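Local coordinates for nitrite transporter NirC (Salmonella enterica subsp. enterica serovar Typhimurium, PDB 4FC4), which carries nitrite in both directions across the cytoplasmic membrane, as a pentameric channel of the formate/nitrite transporter family, at residues Val119-Leu122 with Tyr123-Gly127; Ala206-Phe210 with Gly211-Asp215. All coordinates share one frame; numbering follows the deposited sequence.

Contact 1 of 2, residues Val119-Leu122 with Tyr123-Gly127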
ATOM      1  N   VAL B 119     -18.207 -22.883  -7.698  1.00 42.33           N
ATOM      2  CA  VAL B 119     -17.127 -22.076  -8.327  1.00 40.90           C
ATOM      3  C   VAL B 119     -16.046 -23.057  -8.891  1.00 41.35           C
ATOM      4  O   VAL B 119     -15.394 -22.776  -9.923  1.00 38.65           O
ATOM      5  CB  VAL B 119     -16.537 -21.032  -7.346  1.00 42.39           C
ATOM      6  CG1 VAL B 119     -15.749 -21.756  -6.246  1.00 39.74           C
ATOM      7  CG2 VAL B 119     -15.646 -19.991  -8.076  1.00 39.17           C
ATOM      8  N   ALA B 120     -15.891 -24.229  -8.261  1.00 41.32           N
ATOM      9  CA  ALA B 120     -14.903 -25.202  -8.766  1.00 41.49           C
ATOM     10  C   ALA B 120     -15.339 -25.788 -10.122  1.00 42.24           C
ATOM     11  O   ALA B 120     -14.523 -25.928 -11.078  1.00 42.79           O
ATOM     12  CB  ALA B 120     -14.607 -26.302  -7.727  1.00 39.65           C
ATOM     13  N   LEU B 121     -16.630 -26.088 -10.227  1.00 42.99           N
ATOM     14  CA  LEU B 121     -17.200 -26.572 -11.495  1.00 43.91           C
ATOM     15  C   LEU B 121     -16.949 -25.598 -12.668  1.00 43.00           C
ATOM     16  O   LEU B 121     -16.566 -26.030 -13.769  1.00 46.13           O
ATOM     17  CB  LEU B 121     -18.690 -26.798 -11.345  1.00 43.44           C
ATOM     18  CG  LEU B 121     -19.230 -28.126 -10.845  1.00 52.95           C
ATOM     19  CD1 LEU B 121     -20.760 -28.100 -11.050  1.00 52.13           C
ATOM     20  CD2 LEU B 121     -18.606 -29.311 -11.610  1.00 52.71           C
ATOM     21  N   LEU B 122     -17.238 -24.317 -12.447  1.00 38.98           N
ATOM     22  CA  LEU B 122     -17.109 -23.344 -13.465  1.00 43.30           C
ATOM     23  C   LEU B 122     -15.646 -23.278 -13.908  1.00 42.72           C
ATOM     24  O   LEU B 122     -15.369 -23.179 -15.097  1.00 43.41           O
ATOM     25  CB  LEU B 122     -17.562 -21.954 -12.971  1.00 45.25           C
ATOM     26  CG  LEU B 122     -19.021 -21.679 -12.533  1.00 50.13           C
ATOM     27  CD1 LEU B 122     -19.097 -20.244 -11.972  1.00 46.42           C
ATOM     28  CD2 LEU B 122     -20.063 -21.868 -13.643  1.00 47.73           C
ATOM     29  N   TYR B 123     -14.713 -23.329 -12.953  1.00 40.84           N
ATOM     30  CA  TYR B 123     -13.283 -23.199 -13.276  1.00 38.31           C
ATOM     31  C   TYR B 123     -12.847 -24.398 -14.155  1.00 40.87           C
ATOM     32  O   TYR B 123     -12.030 -24.308 -15.101  1.00 41.03           O
ATOM     33  CB  TYR B 123     -12.497 -23.053 -11.966  1.00 38.72           C
ATOM     34  CG  TYR B 123     -11.014 -23.069 -12.170  1.00 38.19           C
ATOM     35  CD1 TYR B 123     -10.345 -21.938 -12.606  1.00 35.77           C
ATOM     36  CD2 TYR B 123     -10.300 -24.216 -11.924  1.00 37.35           C
ATOM     37  CE1 TYR B 123      -8.983 -21.967 -12.844  1.00 37.81           C
ATOM     38  CE2 TYR B 123      -8.956 -24.254 -12.125  1.00 39.62           C
ATOM     39  CZ  TYR B 123      -8.309 -23.115 -12.611  1.00 39.49           C
ATOM     40  OH  TYR B 123      -6.962 -23.167 -12.820  1.00 40.72           O
ATOM     41  N   SER B 124     -13.479 -25.526 -13.879  1.00 41.42           N
ATOM     42  CA  SER B 124     -13.241 -26.746 -14.607  1.00 42.69           C
ATOM     43  C   SER B 124     -13.759 -26.705 -16.058  1.00 46.80           C
ATOM     44  O   SER B 124     -13.023 -27.041 -17.024  1.00 44.95           O
ATOM     45  CB  SER B 124     -13.874 -27.889 -13.826  1.00 46.49           C
ATOM     46  OG  SER B 124     -13.955 -29.018 -14.630  1.00 52.79           O
ATOM     47  N   TRP B 125     -15.011 -26.282 -16.210  1.00 46.88           N
ATOM     48  CA  TRP B 125     -15.609 -26.095 -17.495  1.00 47.57           C
ATOM     49  C   TRP B 125     -14.912 -25.001 -18.237  1.00 45.99           C
ATOM     50  O   TRP B 125     -14.949 -24.947 -19.474  1.00 48.69           O
ATOM     51  CB  TRP B 125     -17.084 -25.746 -17.291  1.00 51.86           C
ATOM     52  CG  TRP B 125     -17.955 -26.853 -16.736  1.00 51.99           C
ATOM     53  CD1 TRP B 125     -17.736 -28.227 -16.831  1.00 57.08           C
ATOM     54  CD2 TRP B 125     -19.243 -26.728 -16.019  1.00 54.26           C
ATOM     55  NE1 TRP B 125     -18.762 -28.948 -16.233  1.00 57.25           N
ATOM     56  CE2 TRP B 125     -19.706 -28.117 -15.749  1.00 57.41           C
ATOM     57  CE3 TRP B 125     -20.046 -25.662 -15.607  1.00 55.26           C
ATOM     58  CZ2 TRP B 125     -20.912 -28.386 -15.097  1.00 57.62           C
ATOM     59  CZ3 TRP B 125     -21.253 -25.951 -14.937  1.00 61.34           C
ATOM     60  CH2 TRP B 125     -21.688 -27.291 -14.709  1.00 56.94           C
ATOM     61  N   GLY B 126     -14.334 -24.066 -17.467  1.00 47.94           N
ATOM     62  CA  GLY B 126     -13.401 -23.012 -17.934  1.00 43.36           C
ATOM     63  C   GLY B 126     -11.977 -23.475 -18.290  1.00 45.76           C
ATOM     64  O   GLY B 126     -11.069 -22.631 -18.599  1.00 44.83           O
ATOM     65  N   GLY B 127     -11.763 -24.804 -18.225  1.00 45.49           N
ATOM     66  CA  GLY B 127     -10.510 -25.461 -18.662  1.00 43.73           C
ATOM     67  C   GLY B 127      -9.371 -24.944 -17.822  1.00 45.69           C
ATOM     68  O   GLY B 127      -8.252 -24.796 -18.343  1.00 46.04           O
TER
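The indole of Trp-125 has the carbonyl oxygen of Leu-121 over one face, 3.3 Å above the ring plane and displaced toward the rim. Among the ring atoms, Trp-125 CG is nearest to Leu-121 O, at 3.4 Å. Further along the indole, CD1 of Leu-121 packs on Trp-125 CH2 at 3.9 Å. These two side chains run side by side and point the same way, one helical turn apart. CD2 of Leu-122 approaches Trp-125 CE3 obliquely at 4.3 Å. Chi1 of Trp-125 is -68°, which sets CG beside its own backbone N and turns the indole back along the preceding turn. The same Leu-121 O accepts the Trp-125 backbone N-H at 2.9 Å, a nearly straight bond of 170° in the carbonyl plane. The ring of Tyr-123 leads off the other way, and its OH is hydrogen-bonded to Leu-130 N in the following loop. Phe-155 of a neighbouring subunit meets the Trp-125 ring at about 50°, so the indole stands at the subunit interface. Leu-122 packs on Leu-159 of that subunit. The helix ends here. Gly-126 N to Leu-122 O, at 2.7 Å, is the last regular helix bond. Gly-127 follows with positive phi, and its N bonds back to Ser-124 O at 2.8 Å. This is a Schellman motif, closing helix 98-125, most of which is predicted to span the membrane.

Contact 2 of 2, residues Ala206-Phe210 with Gly211-Asp215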
ATOM      1  N   ALA B 206     -12.655 -29.592  -4.135  1.00 51.12           N
ATOM      2  CA  ALA B 206     -13.540 -29.823  -5.277  1.00 48.98           C
ATOM      3  C   ALA B 206     -12.679 -29.722  -6.559  1.00 48.47           C
ATOM      4  O   ALA B 206     -12.772 -30.570  -7.489  1.00 49.71           O
ATOM      5  CB  ALA B 206     -14.738 -28.866  -5.249  1.00 43.29           C
ATOM      6  N   LEU B 207     -11.802 -28.731  -6.571  1.00 43.81           N
ATOM      7  CA  LEU B 207     -10.829 -28.549  -7.639  1.00 44.60           C
ATOM      8  C   LEU B 207      -9.943 -29.784  -7.859  1.00 48.12           C
ATOM      9  O   LEU B 207      -9.767 -30.240  -8.984  1.00 51.71           O
ATOM     10  CB  LEU B 207      -9.927 -27.366  -7.282  1.00 44.29           C
ATOM     11  CG  LEU B 207     -10.517 -25.967  -7.401  1.00 41.03           C
ATOM     12  CD1 LEU B 207      -9.466 -24.990  -6.919  1.00 44.75           C
ATOM     13  CD2 LEU B 207     -10.990 -25.664  -8.836  1.00 42.46           C
ATOM     14  N   SER B 208      -9.364 -30.330  -6.794  1.00 49.36           N
ATOM     15  CA  SER B 208      -8.616 -31.546  -6.971  1.00 51.22           C
ATOM     16  C   SER B 208      -9.538 -32.691  -7.425  1.00 54.54           C
ATOM     17  O   SER B 208      -9.166 -33.506  -8.306  1.00 60.22           O
ATOM     18  CB  SER B 208      -7.819 -31.918  -5.722  1.00 49.75           C
ATOM     19  OG  SER B 208      -7.075 -33.084  -6.021  1.00 51.53           O
ATOM     20  N   TRP B 209     -10.748 -32.745  -6.867  1.00 54.67           N
ATOM     21  CA  TRP B 209     -11.695 -33.823  -7.220  1.00 55.46           C
ATOM     22  C   TRP B 209     -12.031 -33.824  -8.687  1.00 57.95           C
ATOM     23  O   TRP B 209     -12.082 -34.897  -9.316  1.00 58.79           O
ATOM     24  CB  TRP B 209     -12.973 -33.760  -6.377  1.00 54.11           C
ATOM     25  CG  TRP B 209     -13.850 -34.975  -6.567  1.00 55.97           C
ATOM     26  CD1 TRP B 209     -15.098 -35.033  -7.183  1.00 56.10           C
ATOM     27  CD2 TRP B 209     -13.559 -36.369  -6.163  1.00 58.75           C
ATOM     28  NE1 TRP B 209     -15.594 -36.321  -7.187  1.00 59.66           N
ATOM     29  CE2 TRP B 209     -14.731 -37.175  -6.594  1.00 61.64           C
ATOM     30  CE3 TRP B 209     -12.497 -37.009  -5.508  1.00 59.85           C
ATOM     31  CZ2 TRP B 209     -14.811 -38.553  -6.366  1.00 60.98           C
ATOM     32  CZ3 TRP B 209     -12.594 -38.399  -5.281  1.00 61.43           C
ATOM     33  CH2 TRP B 209     -13.728 -39.147  -5.704  1.00 60.89           C
ATOM     34  N   PHE B 210     -12.255 -32.624  -9.253  1.00 55.47           N
ATOM     35  CA  PHE B 210     -12.632 -32.524 -10.665  1.00 53.86           C
ATOM     36  C   PHE B 210     -11.405 -32.625 -11.575  1.00 55.33           C
ATOM     37  O   PHE B 210     -11.524 -32.555 -12.773  1.00 56.54           O
ATOM     38  CB  PHE B 210     -13.397 -31.222 -10.980  1.00 52.63           C
ATOM     39  CG  PHE B 210     -14.672 -31.023 -10.181  1.00 53.43           C
ATOM     40  CD1 PHE B 210     -15.565 -32.091  -9.949  1.00 53.88           C
ATOM     41  CD2 PHE B 210     -14.994 -29.742  -9.681  1.00 49.24           C
ATOM     42  CE1 PHE B 210     -16.714 -31.894  -9.192  1.00 57.43           C
ATOM     43  CE2 PHE B 210     -16.151 -29.532  -8.950  1.00 50.13           C
ATOM     44  CZ  PHE B 210     -17.022 -30.607  -8.703  1.00 55.08           C
ATOM     45  N   GLY B 211     -10.219 -32.774 -11.027  1.00 53.23           N
ATOM     46  CA  GLY B 211      -9.038 -32.788 -11.866  1.00 56.70           C
ATOM     47  C   GLY B 211      -8.428 -34.159 -11.840  1.00 59.82           C
ATOM     48  O   GLY B 211      -9.071 -35.113 -11.392  1.00 62.45           O
ATOM     49  N   HIS B 212      -7.184 -34.223 -12.287  1.00 58.40           N
ATOM     50  CA  HIS B 212      -6.453 -35.439 -12.437  1.00 61.30           C
ATOM     51  C   HIS B 212      -5.786 -35.715 -11.099  1.00 63.88           C
ATOM     52  O   HIS B 212      -4.566 -35.580 -10.956  1.00 68.81           O
ATOM     53  CB  HIS B 212      -5.464 -35.201 -13.581  1.00 65.32           C
ATOM     54  CG  HIS B 212      -4.683 -36.434 -14.038  1.00 75.97           C
ATOM     55  ND1 HIS B 212      -5.241 -37.652 -14.181  1.00 81.01           N
ATOM     56  CD2 HIS B 212      -3.329 -36.573 -14.424  1.00 75.15           C
ATOM     57  CE1 HIS B 212      -4.300 -38.521 -14.610  1.00 84.35           C
ATOM     58  NE2 HIS B 212      -3.135 -37.852 -14.753  1.00 80.49           N
ATOM     59  N   HIS B 213      -6.567 -36.087 -10.084  1.00 60.73           N
ATOM     60  CA  HIS B 213      -6.003 -36.416  -8.759  1.00 60.13           C
ATOM     61  C   HIS B 213      -5.536 -37.864  -8.700  1.00 64.16           C
ATOM     62  O   HIS B 213      -5.949 -38.684  -9.519  1.00 65.84           O
ATOM     63  CB  HIS B 213      -7.042 -36.171  -7.674  1.00 59.73           C
ATOM     64  CG  HIS B 213      -8.316 -36.947  -7.882  1.00 62.20           C
ATOM     65  ND1 HIS B 213      -8.469 -38.217  -7.446  1.00 64.32           N
ATOM     66  CD2 HIS B 213      -9.503 -36.614  -8.547  1.00 61.92           C
ATOM     67  CE1 HIS B 213      -9.691 -38.685  -7.803  1.00 62.86           C
ATOM     68  NE2 HIS B 213     -10.325 -37.715  -8.481  1.00 63.01           N
ATOM     69  N   SER B 214      -4.683 -38.204  -7.738  1.00 61.59           N
ATOM     70  CA  SER B 214      -4.242 -39.578  -7.614  1.00 64.26           C
ATOM     71  C   SER B 214      -5.336 -40.473  -6.971  1.00 65.82           C
ATOM     72  O   SER B 214      -6.375 -39.990  -6.512  1.00 64.34           O
ATOM     73  CB  SER B 214      -2.942 -39.651  -6.809  1.00 61.55           C
ATOM     74  OG  SER B 214      -3.228 -39.606  -5.425  1.00 58.74           O
ATOM     75  N   ASP B 215      -5.102 -41.778  -6.937  1.00 68.88           N
ATOM     76  CA  ASP B 215      -6.100 -42.710  -6.367  1.00 74.51           C
ATOM     77  C   ASP B 215      -6.118 -42.646  -4.848  1.00 73.03           C
ATOM     78  O   ASP B 215      -7.118 -43.018  -4.213  1.00 76.19           O
ATOM     79  CB  ASP B 215      -5.822 -44.150  -6.798  1.00 77.31           C
ATOM     80  CG  ASP B 215      -5.321 -44.226  -8.208  1.00 83.07           C
ATOM     81  OD1 ASP B 215      -4.655 -43.250  -8.680  1.00 79.83           O
ATOM     82  OD2 ASP B 215      -5.578 -45.277  -8.836  1.00 88.75           O
TER
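His-213 folds back against the end of helix 198-209 and meets Trp-209 and two backbone carbonyls. Its imidazole lies nearly parallel to the six-membered ring of Trp-209, with the planes at 10° and the centroids 4.9 Å apart. The rings are slid so far that they barely overlap. NE2 of His-213 sits over one face of the indole, toward its rim, 3.7 Å from Trp-209 CE3. The imidazole edge faces the helix end: His-213 CD2 is 3.1 Å from Ser-208 O and 3.2 Å from Trp-209 O, both near the ring plane. Ser-208 OG touches His-213 CB at 3.5 Å.

Further out, ND1 of His-213 donates to Ser-214 O at 2.9 Å, with the acceptor close to the ring plane and an N-H...O angle of 161°. This bond helps fix the rotation of the imidazole. Chi1 of 57° places CG between the backbone N and the carbonyl carbon, and the ring is thereby tucked under the helix end. The chain is extended at Gly-211, whose N bonds to Ser-208 O at 3.0 Å from above the carbonyl plane. An inverse gamma turn centred on His-212, closed by a weak bond from His-213 N to Gly-211 O, then brings His-213 round.

The Tyr-217 ring meets the His-213 ring, and Tyr-217 also touches Trp-209. Helix 137-147 packs on Ser-208 and, through His-139, on His-213. Leu-207 lies against helices 98-125 and 24-51, while Phe-210 also faces helix 98-125, so this helix end is packed between its neighbours.

Contacts 1 and 2 are the ends of two helices that pack together, 98-125 and 198-209, and their centres lie about 12 Å apart. They touch directly through apolar side chains. Tyr-123 CD2 meets Leu-207 CD2 at 3.5 Å, Leu-121 CD2 meets Phe-210 CZ at 3.6 Å, and Ala-120 CB meets Ala-206 CB at 3.6 Å. Both centres sit on the same side of the chain's centre, about 20 and 21 Å from it. Contact 1 also borders a neighbouring subunit, whereas contact 2 touches no other chain. Leu-131 connects them further: it packs on Tyr-123 and forms a backbone hydrogen bond with His-212.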